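Side-chain contacts in putative capsid protein of prophage (Escherichia coli CFT073, PDB 3BQW), which is of unknown function but is probably a phage major capsid protein of the E family, helping to build the shell of a prophage-encoded virus: residues E194-Q199 with V346-A351; E212-L217 with K221-L226. All coordinates share one frame; numbering follows the deposited sequence.

Contact 1: residues E194-Q199 with V346-A351; sequences ELYADQ and VTVKIA
Tyr196, on helix 190-198, lays its ring against Val348 of strand 346-349 in a contact of van der Waals and CH-pi packing, with no hydrogen bond between the two segments. Both methyls of Val348 lie over the same face of the ring. Val348 CG1 stands above the centre, 4.0 Å from the centroid of the Tyr196 ring and 12° off the ring normal, which meets the geometry of a CH-pi contact. Val348 CG2 sits nearer the root of the ring, 3.6 Å from Tyr196 CG. In Val348, CG1 is anti to the backbone N (chi1 -172°) and CG2 anti to the carbonyl carbon, which spreads the two methyls along the ring from CG toward CZ.

A second group of contacts involves the backbone of Tyr196 and the start of the Gln199 side chain. Val346 CG1 packs against a backbone carbonyl, 3.3 Å from Tyr196 O, and lies 4.2 Å from Tyr196 CB. The other methyl, Val346 CG2, reaches 3.8 Å from Gln199 CB; beyond that atom the glutamine chain bends and leads away from the strand.

The phenol end of Tyr196 is polar, and its OH is hydrogen-bonded to Gln173. Strand 346-349 pairs in parallel with 170-172 and antiparallel with 281-285, and the tyrosine also touches Ile171 and Leu284 on those two neighbours, so helix 190-198 packs across three adjacent strands of the mixed sheet.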
# COMPACT_ATOMS: atom_id res chain seq x y z
N GLU A 194 18.84 -15.29 -10.70
CA GLU A 194 18.96 -14.96 -12.11
C GLU A 194 17.92 -15.70 -12.92
O GLU A 194 17.26 -15.11 -13.77
CB GLU A 194 20.36 -15.32 -12.62
CG GLU A 194 21.43 -14.28 -12.31
CD GLU A 194 21.36 -13.03 -13.19
OE1 GLU A 194 20.45 -12.94 -14.04
OE2 GLU A 194 22.21 -12.12 -13.04
N LEU A 195 17.76 -16.99 -12.65
CA LEU A 195 16.72 -17.79 -13.26
C LEU A 195 15.33 -17.21 -13.04
O LEU A 195 14.55 -17.13 -13.98
CB LEU A 195 16.78 -19.26 -12.79
CG LEU A 195 17.74 -20.14 -13.60
CD1 LEU A 195 18.11 -21.46 -12.84
CD2 LEU A 195 17.17 -20.47 -14.97
N TYR A 196 15.01 -16.80 -11.81
CA TYR A 196 13.68 -16.20 -11.54
C TYR A 196 13.49 -14.89 -12.29
O TYR A 196 12.42 -14.62 -12.84
CB TYR A 196 13.43 -15.98 -10.05
CG TYR A 196 13.75 -17.16 -9.17
CD1 TYR A 196 13.44 -18.46 -9.57
CD2 TYR A 196 14.35 -16.98 -7.94
CE1 TYR A 196 13.76 -19.54 -8.77
CE2 TYR A 196 14.66 -18.08 -7.12
CZ TYR A 196 14.36 -19.34 -7.55
OH TYR A 196 14.66 -20.41 -6.75
N ALA A 197 14.55 -14.08 -12.30
CA ALA A 197 14.54 -12.78 -12.95
C ALA A 197 14.35 -12.87 -14.47
O ALA A 197 13.81 -11.96 -15.05
CB ALA A 197 15.83 -11.98 -12.59
N ASP A 198 14.78 -13.97 -15.10
CA ASP A 198 14.50 -14.20 -16.54
C ASP A 198 13.04 -14.01 -16.88
O ASP A 198 12.72 -13.50 -17.95
CB ASP A 198 14.85 -15.63 -16.96
CG ASP A 198 16.33 -15.88 -17.02
OD1 ASP A 198 17.13 -14.92 -16.95
OD2 ASP A 198 16.68 -17.08 -17.12
N GLN A 199 12.15 -14.43 -15.98
CA GLN A 199 10.72 -14.34 -16.25
C GLN A 199 10.18 -12.90 -16.38
O GLN A 199 9.17 -12.70 -17.04
CB GLN A 199 9.92 -15.14 -15.22
CG GLN A 199 10.35 -16.60 -15.09
CD GLN A 199 10.41 -17.35 -16.43
OE1 GLN A 199 9.60 -17.14 -17.32
NE2 GLN A 199 11.40 -18.21 -16.57
N VAL A 346 8.22 -10.54 -10.79
CA VAL A 346 8.32 -11.97 -10.58
C VAL A 346 8.24 -12.22 -9.07
O VAL A 346 8.96 -11.61 -8.30
CB VAL A 346 9.65 -12.53 -11.17
CG1 VAL A 346 9.81 -14.02 -10.85
CG2 VAL A 346 9.75 -12.25 -12.72
N THR A 347 7.35 -13.11 -8.66
CA THR A 347 7.23 -13.48 -7.23
C THR A 347 7.60 -14.97 -7.04
O THR A 347 7.15 -15.86 -7.78
CB THR A 347 5.80 -13.21 -6.70
OG1 THR A 347 5.50 -11.81 -6.89
CG2 THR A 347 5.64 -13.59 -5.21
N VAL A 348 8.44 -15.22 -6.05
CA VAL A 348 8.92 -16.56 -5.76
C VAL A 348 8.60 -16.96 -4.33
O VAL A 348 8.89 -16.21 -3.40
CB VAL A 348 10.43 -16.72 -6.04
CG1 VAL A 348 10.88 -18.25 -5.93
CG2 VAL A 348 10.77 -16.14 -7.41
N LYS A 349 7.92 -18.10 -4.19
CA LYS A 349 7.68 -18.73 -2.89
C LYS A 349 8.81 -19.70 -2.63
O LYS A 349 8.96 -20.70 -3.33
CB LYS A 349 6.35 -19.47 -2.90
CG LYS A 349 5.86 -19.96 -1.55
CD LYS A 349 4.55 -20.70 -1.71
CE LYS A 349 4.22 -21.54 -0.49
NZ LYS A 349 3.82 -20.65 0.64
N ILE A 350 9.64 -19.41 -1.65
CA ILE A 350 10.76 -20.27 -1.38
C ILE A 350 10.28 -21.46 -0.52
O ILE A 350 9.26 -21.42 0.13
CB ILE A 350 12.01 -19.57 -0.76
CG1 ILE A 350 11.77 -19.18 0.70
CG2 ILE A 350 12.50 -18.39 -1.69
CD1 ILE A 350 13.04 -18.99 1.54
N ALA A 351 11.04 -22.53 -0.60
CA ALA A 351 10.75 -23.71 0.17
C ALA A 351 12.07 -24.40 0.40
O ALA A 351 12.05 -25.46 0.98
CB ALA A 351 9.78 -24.63 -0.59

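Contact 2: residues E212-L217 with K221-L226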
# COMPACT_ATOMS: atom_id res chain seq x y z
N GLU A 212 11.72 -14.85 6.19
CA GLU A 212 12.15 -16.22 6.05
C GLU A 212 13.06 -16.33 4.83
O GLU A 212 14.09 -16.99 4.89
CB GLU A 212 10.92 -17.12 5.96
CG GLU A 212 11.19 -18.59 5.65
CD GLU A 212 12.17 -19.23 6.59
OE1 GLU A 212 12.23 -18.82 7.77
OE2 GLU A 212 12.89 -20.16 6.14
N VAL A 213 12.70 -15.62 3.75
CA VAL A 213 13.58 -15.53 2.58
C VAL A 213 14.96 -14.97 2.94
O VAL A 213 15.98 -15.53 2.54
CB VAL A 213 12.99 -14.71 1.43
CG1 VAL A 213 13.99 -14.65 0.27
CG2 VAL A 213 11.66 -15.30 0.97
N TRP A 214 14.99 -13.86 3.66
CA TRP A 214 16.26 -13.25 4.03
C TRP A 214 17.10 -14.19 4.90
O TRP A 214 18.27 -14.37 4.64
CB TRP A 214 16.04 -11.92 4.73
CG TRP A 214 17.27 -11.32 5.29
CD1 TRP A 214 17.51 -11.04 6.60
CD2 TRP A 214 18.46 -10.94 4.57
NE1 TRP A 214 18.75 -10.47 6.74
CE2 TRP A 214 19.36 -10.40 5.52
CE3 TRP A 214 18.84 -10.98 3.22
CZ2 TRP A 214 20.62 -9.91 5.17
CZ3 TRP A 214 20.08 -10.48 2.87
CH2 TRP A 214 20.97 -9.96 3.85
N ARG A 215 16.48 -14.80 5.91
CA ARG A 215 17.13 -15.81 6.77
C ARG A 215 17.84 -16.91 5.96
O ARG A 215 19.01 -17.24 6.18
CB ARG A 215 16.07 -16.41 7.73
CG ARG A 215 16.60 -17.32 8.82
CD ARG A 215 15.48 -18.16 9.51
NE ARG A 215 14.91 -19.22 8.66
CZ ARG A 215 15.55 -20.33 8.27
NH1 ARG A 215 16.81 -20.58 8.65
NH2 ARG A 215 14.95 -21.23 7.49
N THR A 216 17.10 -17.49 5.01
CA THR A 216 17.61 -18.57 4.17
C THR A 216 18.72 -18.11 3.22
O THR A 216 19.79 -18.72 3.17
CB THR A 216 16.46 -19.15 3.35
OG1 THR A 216 15.42 -19.55 4.24
CG2 THR A 216 16.93 -20.36 2.49
N LEU A 217 18.47 -17.03 2.48
CA LEU A 217 19.46 -16.46 1.59
C LEU A 217 20.77 -16.18 2.30
O LEU A 217 21.84 -16.49 1.79
CB LEU A 217 18.92 -15.18 0.94
CG LEU A 217 19.83 -14.49 -0.11
CD1 LEU A 217 20.32 -15.47 -1.20
CD2 LEU A 217 19.10 -13.30 -0.73
N LYS A 221 26.75 -19.48 2.45
CA LYS A 221 28.13 -18.97 2.39
C LYS A 221 28.43 -18.21 1.09
O LYS A 221 29.12 -17.18 1.10
CB LYS A 221 29.10 -20.14 2.54
CG LYS A 221 30.50 -19.78 3.02
CD LYS A 221 31.47 -20.96 2.82
CE LYS A 221 32.74 -20.81 3.67
NZ LYS A 221 32.53 -21.15 5.12
N LYS A 222 27.92 -18.71 -0.03
CA LYS A 222 28.18 -18.12 -1.33
C LYS A 222 27.38 -16.85 -1.55
O LYS A 222 27.80 -15.99 -2.33
CB LYS A 222 27.93 -19.13 -2.46
CG LYS A 222 28.77 -20.41 -2.35
CD LYS A 222 30.25 -20.11 -2.25
CE LYS A 222 31.08 -21.39 -2.33
NZ LYS A 222 32.42 -21.16 -1.73
N PHE A 223 26.25 -16.69 -0.87
CA PHE A 223 25.60 -15.39 -0.84
C PHE A 223 26.44 -14.39 -0.03
O PHE A 223 26.66 -13.27 -0.48
CB PHE A 223 24.17 -15.45 -0.29
CG PHE A 223 23.65 -14.12 0.13
CD1 PHE A 223 23.29 -13.17 -0.81
CD2 PHE A 223 23.61 -13.77 1.48
CE1 PHE A 223 22.84 -11.92 -0.42
CE2 PHE A 223 23.15 -12.51 1.88
CZ PHE A 223 22.77 -11.59 0.93
N ARG A 224 26.91 -14.80 1.15
CA ARG A 224 27.69 -13.91 2.03
C ARG A 224 28.94 -13.33 1.37
O ARG A 224 29.30 -12.19 1.60
CB ARG A 224 28.14 -14.67 3.28
CG ARG A 224 27.02 -15.24 4.10
CD ARG A 224 27.59 -16.00 5.29
NE ARG A 224 26.52 -16.44 6.18
CZ ARG A 224 26.70 -16.95 7.39
NH1 ARG A 224 27.92 -17.09 7.90
NH2 ARG A 224 25.64 -17.31 8.11
N GLU A 225 29.61 -14.16 0.57
CA GLU A 225 30.81 -13.76 -0.17
C GLU A 225 30.54 -12.69 -1.25
O GLU A 225 31.44 -11.94 -1.61
CB GLU A 225 31.46 -15.01 -0.78
CG GLU A 225 32.05 -15.98 0.28
CD GLU A 225 32.51 -17.34 -0.30
OE1 GLU A 225 32.34 -17.59 -1.53
OE2 GLU A 225 33.03 -18.17 0.50
N LEU A 226 29.31 -12.65 -1.78
CA LEU A 226 28.92 -11.66 -2.81
C LEU A 226 28.11 -10.51 -2.24
O LEU A 226 27.99 -9.46 -2.87
CB LEU A 226 28.08 -12.33 -3.91
CG LEU A 226 28.75 -13.40 -4.76
CD1 LEU A 226 27.76 -14.01 -5.74
CD2 LEU A 226 29.97 -12.83 -5.47
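This is a buried contact between two short helices consecutive in the chain, 211-218 and 221-226, beside the mixed sheet, where Trp214 and Leu217 also touch strand 206-209 (Met209 both, Met207 Leu217 alone). Phe223 of the second helix reaches back to Leu217 and Trp214 of the first. Leu217 CG lies over the centre of the Phe223 ring, 3.8 Å from its centroid and 13° off the normal, a CH-pi contact. The methyls flank this point, Leu217 CD1 3.8 Å from Phe223 CG and Leu217 CD2 4.0 Å from Phe223 CE1. The backbone is close too, Leu217 O lying 3.3 Å from Phe223 CD2. Phe223 CG is anti to its own backbone N (chi1 162°), which carries the ring toward the first helix.

At the far end of the ring, Phe223 CZ comes 3.5 Å from Trp214 CZ3, and the ring planes are nearly perpendicular (87°). Tyr227 joins them, its ring meeting that of Phe223 and lying edge-to-face with Trp214.

Within the first helix, Arg215 grips Glu212 side-on in a two-bond salt bridge, Arg215 NE to Glu212 OE1 at 2.9 Å and NH2 to OE2. Two consecutive short helices with a brief link are thus held by an aromatic-aliphatic cluster of Trp214, Leu217, Phe223 and Tyr227 beside the sheet of this probable capsid-protein fold.

How the contacts relate
The centres of contact 1 and contact 2 lie about 15 Å apart, on the same side of the chain's centre, and contact 2 is nested inside the sequence span that contact 1 closes. They are joined directly through Ile350, just past strand 346-349: Ile350 CD1 lies 3.6 Å from Thr216 OG1 and 3.6 Å from Val213 CA, both on helix 211-218. The Ile350 side chain thus links the end of strand 346-349 to that helix. Both contacts also meet the same mixed sheet: contact 1 through strand 346-349 itself, contact 2 through Leu217 and Trp214, which touch strand 206-209.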